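Local atomic coordinates of erythromycin dehydratase (Saccharopolyspora erythraea, PDB entry 3EL6), a protein that probably removes water from a beta-hydroxyacyl intermediate during erythromycin polyketide assembly, acting as the dehydratase domain of a modular polyketide synthase. Residues A[30-35]-A[40-45]; A[52-57]-A[91-96]; A[83-88]-A[114-119]. All coordinates share one frame; numbering follows the deposited sequence.

Interaction 1. Residues A[30-35]-A[40-45]; sequences LGVRGA and LLAAVD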
loop_
_atom_site.group_PDB
_atom_site.type_symbol
_atom_site.label_atom_id
_atom_site.label_comp_id
_atom_site.label_asym_id
_atom_site.label_seq_id
_atom_site.Cartn_x
_atom_site.Cartn_y
_atom_site.Cartn_z
ATOM N N LEU A 30 8.694 -10.660 4.449
ATOM C CA LEU A 30 7.945 -10.220 3.277
ATOM C C LEU A 30 7.906 -8.691 3.186
ATOM O O LEU A 30 7.342 -8.126 2.259
ATOM C CB LEU A 30 6.547 -10.810 3.254
ATOM C CG LEU A 30 6.587 -12.306 2.904
ATOM C CD1 LEU A 30 5.223 -12.967 2.960
ATOM C CD2 LEU A 30 7.209 -12.508 1.519
ATOM N N GLY A 31 8.539 -8.055 4.153
ATOM C CA GLY A 31 8.750 -6.618 4.135
ATOM C C GLY A 31 7.489 -5.869 4.582
ATOM O O GLY A 31 7.313 -4.692 4.247
ATOM N N VAL A 32 6.603 -6.538 5.319
ATOM C CA VAL A 32 5.372 -5.866 5.792
ATOM C C VAL A 32 5.413 -5.887 7.319
ATOM O O VAL A 32 6.320 -6.504 7.886
ATOM C CB VAL A 32 4.124 -6.562 5.235
ATOM C CG1 VAL A 32 4.188 -6.544 3.697
ATOM C CG2 VAL A 32 3.982 -7.986 5.722
ATOM N N ARG A 33 4.479 -5.180 7.968
ATOM C CA ARG A 33 4.293 -5.283 9.420
ATOM C C ARG A 33 3.141 -6.237 9.715
ATOM O O ARG A 33 2.168 -6.288 8.979
ATOM C CB ARG A 33 3.928 -3.929 10.016
ATOM C CG ARG A 33 4.824 -2.839 9.670
ATOM C CD ARG A 33 4.381 -1.517 10.352
ATOM N NE ARG A 33 3.348 -0.772 9.629
ATOM C CZ ARG A 33 2.126 -0.498 10.106
ATOM N NH1 ARG A 33 1.280 0.240 9.394
ATOM N NH2 ARG A 33 1.738 -0.979 11.285
ATOM N N GLY A 34 3.194 -6.948 10.832
ATOM C CA GLY A 34 2.096 -7.860 11.166
ATOM C C GLY A 34 1.031 -7.019 11.856
ATOM O O GLY A 34 1.319 -5.966 12.395
ATOM N N ALA A 35 -0.209 -7.462 11.827
ATOM C CA ALA A 35 -1.270 -6.626 12.344
ATOM C C ALA A 35 -1.751 -7.338 13.584
ATOM O O ALA A 35 -1.820 -8.576 13.615
ATOM C CB ALA A 35 -2.376 -6.509 11.296
ATOM N N LEU A 40 -7.081 -8.724 10.860
ATOM C CA LEU A 40 -6.065 -8.220 9.930
ATOM C C LEU A 40 -4.873 -9.149 9.878
ATOM O O LEU A 40 -4.606 -9.895 10.841
ATOM C CB LEU A 40 -5.589 -6.810 10.287
ATOM C CG LEU A 40 -6.706 -5.787 10.128
ATOM C CD1 LEU A 40 -6.172 -4.404 10.523
ATOM C CD2 LEU A 40 -7.277 -5.843 8.656
ATOM N N LEU A 41 -4.167 -9.090 8.754
ATOM C CA LEU A 41 -3.052 -9.980 8.502
ATOM C C LEU A 41 -1.749 -9.201 8.389
ATOM O O LEU A 41 -0.757 -9.540 9.053
ATOM C CB LEU A 41 -3.312 -10.747 7.188
ATOM C CG LEU A 41 -4.478 -11.752 7.249
ATOM C CD1 LEU A 41 -4.876 -12.143 5.799
ATOM C CD2 LEU A 41 -4.074 -12.925 8.130
ATOM N N ALA A 42 -1.728 -8.161 7.557
ATOM C CA ALA A 42 -0.523 -7.376 7.395
ATOM C C ALA A 42 -0.873 -5.916 7.197
ATOM O O ALA A 42 -2.003 -5.585 6.758
ATOM C CB ALA A 42 0.210 -7.836 6.153
ATOM N N ALA A 43 0.083 -5.058 7.515
ATOM C CA ALA A 43 -0.055 -3.658 7.207
ATOM C C ALA A 43 1.220 -3.210 6.458
ATOM O O ALA A 43 2.351 -3.700 6.750
ATOM C CB ALA A 43 -0.253 -2.861 8.460
ATOM N N VAL A 44 1.052 -2.266 5.533
ATOM C CA VAL A 44 2.205 -1.691 4.797
ATOM C C VAL A 44 2.064 -0.168 4.722
ATOM O O VAL A 44 1.085 0.331 4.184
ATOM C CB VAL A 44 2.310 -2.236 3.340
ATOM C CG1 VAL A 44 3.673 -1.902 2.752
ATOM C CG2 VAL A 44 2.137 -3.709 3.368
ATOM N N ASP A 45 3.063 0.549 5.224
ATOM C CA ASP A 45 3.068 2.003 5.146
ATOM C C ASP A 45 3.420 2.495 3.764
ATOM O O ASP A 45 4.236 1.867 3.080
ATOM C CB ASP A 45 4.099 2.568 6.110
ATOM C CG ASP A 45 3.671 2.459 7.551
ATOM O OD1 ASP A 45 2.453 2.375 7.807
ATOM O OD2 ASP A 45 4.568 2.445 8.432
#
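Arg33 and Ala43 form an antiparallel hydrogen-bonded pair in the beta hairpin of edge strand 33-34 and strand 40-45, the evidence being two backbone bonds: Arg33 N to Ala43 O at 2.9 Å and Ala43 N to Arg33 O at 2.8 Å. The Arg33 side chain leaves this pair with CG turned away from its own carbonyl carbon (chi1 -52°), and CB and CG both pass over Ala43 O, CB at 3.6 Å. The chain then bends at chi3 and swings the guanidinium back over residues 40-45. Ala43 CB lies against one face of that group, 3.5 Å above its plane. At the tip, Arg33 NH1 reaches Asp45 OD1 at 2.9 Å in a salt bridge, but the bond is bent (135° at the hydrogen) and meets the carboxylate from above its plane. On either side of Arg33 along the chain, Val32 CG1 packs on Val44 CG2 at 3.5 Å, and Ala35 CB presses on Leu40 CB at 3.4 Å, tighter than usual for carbon atoms. Arg33 NH1 also forms a salt bridge with Asp92 near the end of helix 79-93. It thus bridges two carboxylates, and the positive charge probably eases the repulsion between them.

Interaction 2. Residues A[52-57]-A[91-96]; sequences AVFTGR and EDVGLP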
loop_
_atom_site.group_PDB
_atom_site.type_symbol
_atom_site.label_atom_id
_atom_site.label_comp_id
_atom_site.label_asym_id
_atom_site.label_seq_id
_atom_site.Cartn_x
_atom_site.Cartn_y
_atom_site.Cartn_z
ATOM N N ALA A 52 -1.334 4.119 4.437
ATOM C CA ALA A 52 -1.040 2.757 4.679
ATOM C C ALA A 52 -2.066 1.870 4.017
ATOM O O ALA A 52 -3.181 2.321 3.762
ATOM C CB ALA A 52 -0.984 2.483 6.177
ATOM N N VAL A 53 -1.689 0.618 3.727
ATOM C CA VAL A 53 -2.651 -0.373 3.236
ATOM C C VAL A 53 -2.683 -1.580 4.187
ATOM O O VAL A 53 -1.638 -2.068 4.619
ATOM C CB VAL A 53 -2.309 -0.870 1.792
ATOM C CG1 VAL A 53 -3.408 -1.823 1.260
ATOM C CG2 VAL A 53 -2.123 0.346 0.870
ATOM N N PHE A 54 -3.885 -2.029 4.503
ATOM C CA PHE A 54 -4.099 -3.119 5.501
ATOM C C PHE A 54 -4.803 -4.259 4.829
ATOM O O PHE A 54 -5.773 -4.000 4.086
ATOM C CB PHE A 54 -5.004 -2.586 6.666
ATOM C CG PHE A 54 -4.418 -1.397 7.376
ATOM C CD1 PHE A 54 -4.712 -0.085 6.959
ATOM C CD2 PHE A 54 -3.552 -1.589 8.483
ATOM C CE1 PHE A 54 -4.138 1.036 7.611
ATOM C CE2 PHE A 54 -2.979 -0.459 9.143
ATOM C CZ PHE A 54 -3.285 0.847 8.708
ATOM N N THR A 55 -4.361 -5.501 5.063
ATOM C CA THR A 55 -5.134 -6.629 4.515
ATOM C C THR A 55 -5.590 -7.592 5.631
ATOM O O THR A 55 -4.955 -7.672 6.679
ATOM C CB THR A 55 -4.426 -7.282 3.321
ATOM O OG1 THR A 55 -3.891 -6.215 2.480
ATOM C CG2 THR A 55 -5.422 -8.179 2.453
ATOM N N GLY A 56 -6.742 -8.202 5.429
ATOM C CA GLY A 56 -7.293 -9.142 6.428
ATOM C C GLY A 56 -8.266 -10.097 5.767
ATOM O O GLY A 56 -8.402 -10.137 4.525
ATOM N N ARG A 57 -8.966 -10.878 6.582
ATOM C CA ARG A 57 -9.793 -11.951 6.054
ATOM C C ARG A 57 -10.793 -12.213 7.125
ATOM O O ARG A 57 -10.428 -12.138 8.283
ATOM C CB ARG A 57 -8.921 -13.176 5.859
ATOM C CG ARG A 57 -9.565 -14.273 5.031
ATOM C CD ARG A 57 -8.470 -15.326 4.553
ATOM N NE ARG A 57 -7.581 -14.784 3.493
ATOM C CZ ARG A 57 -6.236 -14.845 3.461
ATOM N NH1 ARG A 57 -5.550 -15.436 4.430
ATOM N NH2 ARG A 57 -5.560 -14.296 2.453
ATOM N N GLU A 91 -6.164 4.355 14.326
ATOM C CA GLU A 91 -5.199 4.323 15.412
ATOM C C GLU A 91 -3.788 4.002 14.900
ATOM O O GLU A 91 -2.768 4.592 15.341
ATOM C CB GLU A 91 -5.642 3.318 16.510
ATOM C CG GLU A 91 -4.710 3.326 17.725
ATOM C CD GLU A 91 -4.683 4.708 18.501
ATOM O OE1 GLU A 91 -3.587 5.082 18.945
ATOM O OE2 GLU A 91 -5.718 5.403 18.714
ATOM N N ASP A 92 -3.688 3.061 13.982
ATOM C CA ASP A 92 -2.377 2.686 13.420
ATOM C C ASP A 92 -1.720 3.907 12.704
ATOM O O ASP A 92 -0.509 4.147 12.859
ATOM C CB ASP A 92 -2.553 1.533 12.389
ATOM C CG ASP A 92 -1.185 1.033 11.837
ATOM O OD1 ASP A 92 -0.638 0.080 12.410
ATOM O OD2 ASP A 92 -0.661 1.630 10.858
ATOM N N VAL A 93 -2.478 4.606 11.862
ATOM C CA VAL A 93 -1.921 5.759 11.093
ATOM C C VAL A 93 -1.763 7.039 11.933
ATOM O O VAL A 93 -1.119 8.017 11.519
ATOM C CB VAL A 93 -2.671 6.074 9.761
ATOM C CG1 VAL A 93 -2.750 4.828 8.924
ATOM C CG2 VAL A 93 -4.106 6.668 9.970
ATOM N N GLY A 94 -2.352 7.045 13.111
ATOM C CA GLY A 94 -2.273 8.230 14.003
ATOM C C GLY A 94 -3.411 9.256 13.856
ATOM O O GLY A 94 -3.251 10.415 14.260
ATOM N N LEU A 95 -4.524 8.849 13.257
ATOM C CA LEU A 95 -5.736 9.673 13.145
ATOM C C LEU A 95 -6.921 8.828 13.648
ATOM O O LEU A 95 -7.553 8.107 12.879
ATOM C CB LEU A 95 -5.956 10.095 11.691
ATOM C CG LEU A 95 -4.976 11.151 11.149
ATOM C CD1 LEU A 95 -5.343 11.304 9.639
ATOM C CD2 LEU A 95 -5.151 12.474 11.874
ATOM N N PRO A 96 -7.204 8.899 14.948
ATOM C CA PRO A 96 -7.965 7.833 15.590
ATOM C C PRO A 96 -9.481 8.034 15.555
ATOM O O PRO A 96 -10.251 7.113 15.955
ATOM C CB PRO A 96 -7.408 7.834 17.021
ATOM C CG PRO A 96 -7.169 9.306 17.282
ATOM C CD PRO A 96 -6.527 9.767 15.934
#
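Phe54 points its ring edge at the last turn of the helix that ends at Val93, and Asp92 stands across that edge. The ring and carboxylate planes are 88° apart, so the two flat groups are almost perpendicular. Asp92 CG lies in the ring plane, 3.6 Å from Phe54 CE2, and Asp92 OD2 is 3.5 Å from Phe54 CZ. The aspartate extends toward the strand because its CG is anti to the backbone N (chi1 -176°), which carries the carboxylate out from the helix to the ring rim.

Val93, the next residue, meets the same edge with a single methyl: its CG1 is 4.0 Å from Phe54 CZ. That methyl also lies 4.0 Å from Ala52 CB, so it touches two residues that project from the same side of strand 52-58. The contact is small, burying 136 Å² in all, and joins the strand to the C-terminal end of helix 79-93. Gly94, with positive phi (92°), ends that helix as the C-prime residue of a Schellman motif, whose Gly94 N to Glu91 O bond is weak at 3.3 Å.

The strongest polar partner of Asp92 is Arg33, whose NH1 makes a salt bridge with OD2. The same oxygen therefore faces a guanidinium and the rim of an aromatic ring. Because the C-H bonds at a phenyl edge carry slight positive charge, the approach of the carboxylate there is probably electrostatically favourable, and the arginine probably helps to balance the negative charge beside these apolar side chains.

Interaction 3. Residues A[83-88]-A[114-119]; sequences VDLALA and ALLRMS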
loop_
_atom_site.group_PDB
_atom_site.type_symbol
_atom_site.label_atom_id
_atom_site.label_comp_id
_atom_site.label_asym_id
_atom_site.label_seq_id
_atom_site.Cartn_x
_atom_site.Cartn_y
_atom_site.Cartn_z
ATOM N N VAL A 83 -16.656 -0.572 10.760
ATOM C CA VAL A 83 -16.378 0.611 11.606
ATOM C C VAL A 83 -15.196 0.298 12.548
ATOM O O VAL A 83 -14.254 1.089 12.722
ATOM C CB VAL A 83 -17.644 1.022 12.429
ATOM C CG1 VAL A 83 -17.326 2.109 13.557
ATOM C CG2 VAL A 83 -18.758 1.459 11.480
ATOM N N ASP A 84 -15.206 -0.880 13.160
ATOM C CA ASP A 84 -14.105 -1.238 14.082
ATOM C C ASP A 84 -12.800 -1.328 13.299
ATOM O O ASP A 84 -11.775 -0.830 13.713
ATOM C CB ASP A 84 -14.431 -2.608 14.782
ATOM C CG ASP A 84 -13.182 -3.235 15.398
ATOM O OD1 ASP A 84 -12.572 -2.623 16.325
ATOM O OD2 ASP A 84 -12.752 -4.301 14.894
ATOM N N LEU A 85 -12.854 -1.905 12.098
ATOM C CA LEU A 85 -11.596 -2.028 11.322
ATOM C C LEU A 85 -11.077 -0.621 10.963
ATOM O O LEU A 85 -9.899 -0.383 10.992
ATOM C CB LEU A 85 -11.867 -2.831 10.038
ATOM C CG LEU A 85 -11.802 -4.367 10.267
ATOM C CD1 LEU A 85 -12.369 -4.989 9.032
ATOM C CD2 LEU A 85 -10.402 -4.870 10.535
ATOM N N ALA A 86 -11.977 0.291 10.633
ATOM C CA ALA A 86 -11.558 1.663 10.277
ATOM C C ALA A 86 -10.981 2.403 11.476
ATOM O O ALA A 86 -10.036 3.151 11.328
ATOM C CB ALA A 86 -12.776 2.457 9.691
ATOM N N LEU A 87 -11.528 2.196 12.667
ATOM C CA LEU A 87 -10.941 2.763 13.881
ATOM C C LEU A 87 -9.536 2.199 14.144
ATOM O O LEU A 87 -8.652 2.917 14.633
ATOM C CB LEU A 87 -11.886 2.470 15.090
ATOM C CG LEU A 87 -13.199 3.274 15.065
ATOM C CD1 LEU A 87 -14.177 2.659 16.129
ATOM C CD2 LEU A 87 -12.914 4.774 15.448
ATOM N N ALA A 88 -9.348 0.915 13.838
ATOM C CA ALA A 88 -8.049 0.233 14.049
ATOM C C ALA A 88 -7.053 0.831 13.077
ATOM O O ALA A 88 -5.899 1.101 13.447
ATOM C CB ALA A 88 -8.171 -1.267 13.771
ATOM N N ALA A 114 -14.162 -14.068 3.211
ATOM C CA ALA A 114 -13.975 -12.852 2.412
ATOM C C ALA A 114 -12.626 -12.257 2.726
ATOM O O ALA A 114 -12.148 -12.358 3.873
ATOM C CB ALA A 114 -15.106 -11.844 2.725
ATOM N N LEU A 115 -11.949 -11.701 1.710
ATOM C CA LEU A 115 -10.742 -10.938 1.959
ATOM C C LEU A 115 -11.183 -9.506 2.184
ATOM O O LEU A 115 -12.193 -9.059 1.632
ATOM C CB LEU A 115 -9.790 -11.012 0.730
ATOM C CG LEU A 115 -9.250 -12.393 0.444
ATOM C CD1 LEU A 115 -8.693 -12.531 -0.997
ATOM C CD2 LEU A 115 -8.172 -12.658 1.433
ATOM N N LEU A 116 -10.387 -8.764 2.947
ATOM C CA LEU A 116 -10.659 -7.376 3.286
ATOM C C LEU A 116 -9.402 -6.582 2.937
ATOM O O LEU A 116 -8.260 -7.094 3.054
ATOM C CB LEU A 116 -10.816 -7.234 4.812
ATOM C CG LEU A 116 -11.987 -8.048 5.333
ATOM C CD1 LEU A 116 -11.842 -8.159 6.906
ATOM C CD2 LEU A 116 -13.247 -7.392 4.866
ATOM N N ARG A 117 -9.607 -5.350 2.491
ATOM C CA ARG A 117 -8.456 -4.460 2.205
ATOM C C ARG A 117 -8.870 -3.037 2.546
ATOM O O ARG A 117 -9.915 -2.547 2.078
ATOM C CB ARG A 117 -8.043 -4.659 0.732
ATOM C CG ARG A 117 -6.960 -3.687 0.181
ATOM C CD ARG A 117 -5.504 -4.166 0.053
ATOM N NE ARG A 117 -5.100 -5.559 0.094
ATOM C CZ ARG A 117 -4.621 -6.213 -0.949
ATOM N NH1 ARG A 117 -4.565 -5.609 -2.157
ATOM N NH2 ARG A 117 -4.248 -7.477 -0.827
ATOM N N MET A 118 -8.106 -2.361 3.419
ATOM C CA MET A 118 -8.379 -0.976 3.743
ATOM C C MET A 118 -7.203 -0.143 3.248
ATOM O O MET A 118 -6.075 -0.568 3.390
ATOM C CB MET A 118 -8.514 -0.762 5.265
ATOM C CG MET A 118 -9.772 -1.315 5.849
ATOM S SD MET A 118 -9.734 -0.784 7.549
ATOM C CE MET A 118 -8.400 -1.790 8.239
ATOM N N SER A 119 -7.483 0.973 2.588
ATOM C CA SER A 119 -6.434 1.880 2.102
ATOM C C SER A 119 -6.646 3.223 2.740
ATOM O O SER A 119 -7.748 3.757 2.656
ATOM C CB SER A 119 -6.534 2.107 0.571
ATOM O OG SER A 119 -6.709 0.860 -0.093
#
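Helix 79-93 is the long helix that packs against the curved antiparallel strands of a hotdog unit, and its residues 83-88 meet strand 114-123 through Leu85. The axes of the two short segments come within 9.9 Å and cross at -45°, and the nearest alpha carbons, those of Ala86 and Met118, are 7.7 Å apart. Strand side chains therefore bridge the gap, reaching both the side chain and the backbone of the helix.

Leu85 receives them at two places. Its CD1 methyl meets Leu116 CD1 at 3.9 Å, the two side chains crossing at about a right angle. Its CB lies 3.9 Å from Met118 SD. Met118 keeps its chain extended through chi2 (-174°) and then bends at chi3 (-70°), which folds the methyl end back against the helix backbone. Met118 CE consequently rests 3.4 Å from Leu85 O, with the sulfur close to the same carbonyl, and SD is also 4.0 Å from Ala86 N.

This pairing fits the double hotdog fold, in which strands wrap around a central helix: alternate residues Leu116 and Met118 project from the strand toward the helix, while Arg117 between them is turned to the other side and hydrogen-bonds Asp45 O of the second subunit. Elsewhere on the helix, Val83, Ala86 and Leu87 pack on Leu98 of strand 97-103, and Leu87 also touches Val257 and Leu259 of strand 251-259. Asp84, one residue before Leu85, directs its carboxylate elsewhere, with OD2 hydrogen-bonded to His37 NE2 and OD1 to the backbone N of Phe225.

Overall arrangement
Interaction 1 comes first along the chain and closes before the others open, whereas the segments of interactions 2 and 3 alternate. The centre of interaction 1 lies about 10 Å from that of interaction 2 and about 13 Å from that of interaction 3. The centres of interactions 2 and 3 are about 7 Å apart. Strands 33-34, 40-45, 52-58 and 114-123 are successive antiparallel neighbours, and interactions 2 and 3 hold helix 79-93 against two of them at different turns. Leu40 CD2 packs on Leu85 CD2 at 3.8 Å, linking the hairpin directly to the helix. Segments of all three interactions also reach the second subunit, so the strands that pack on the helix also take part in the interface with it.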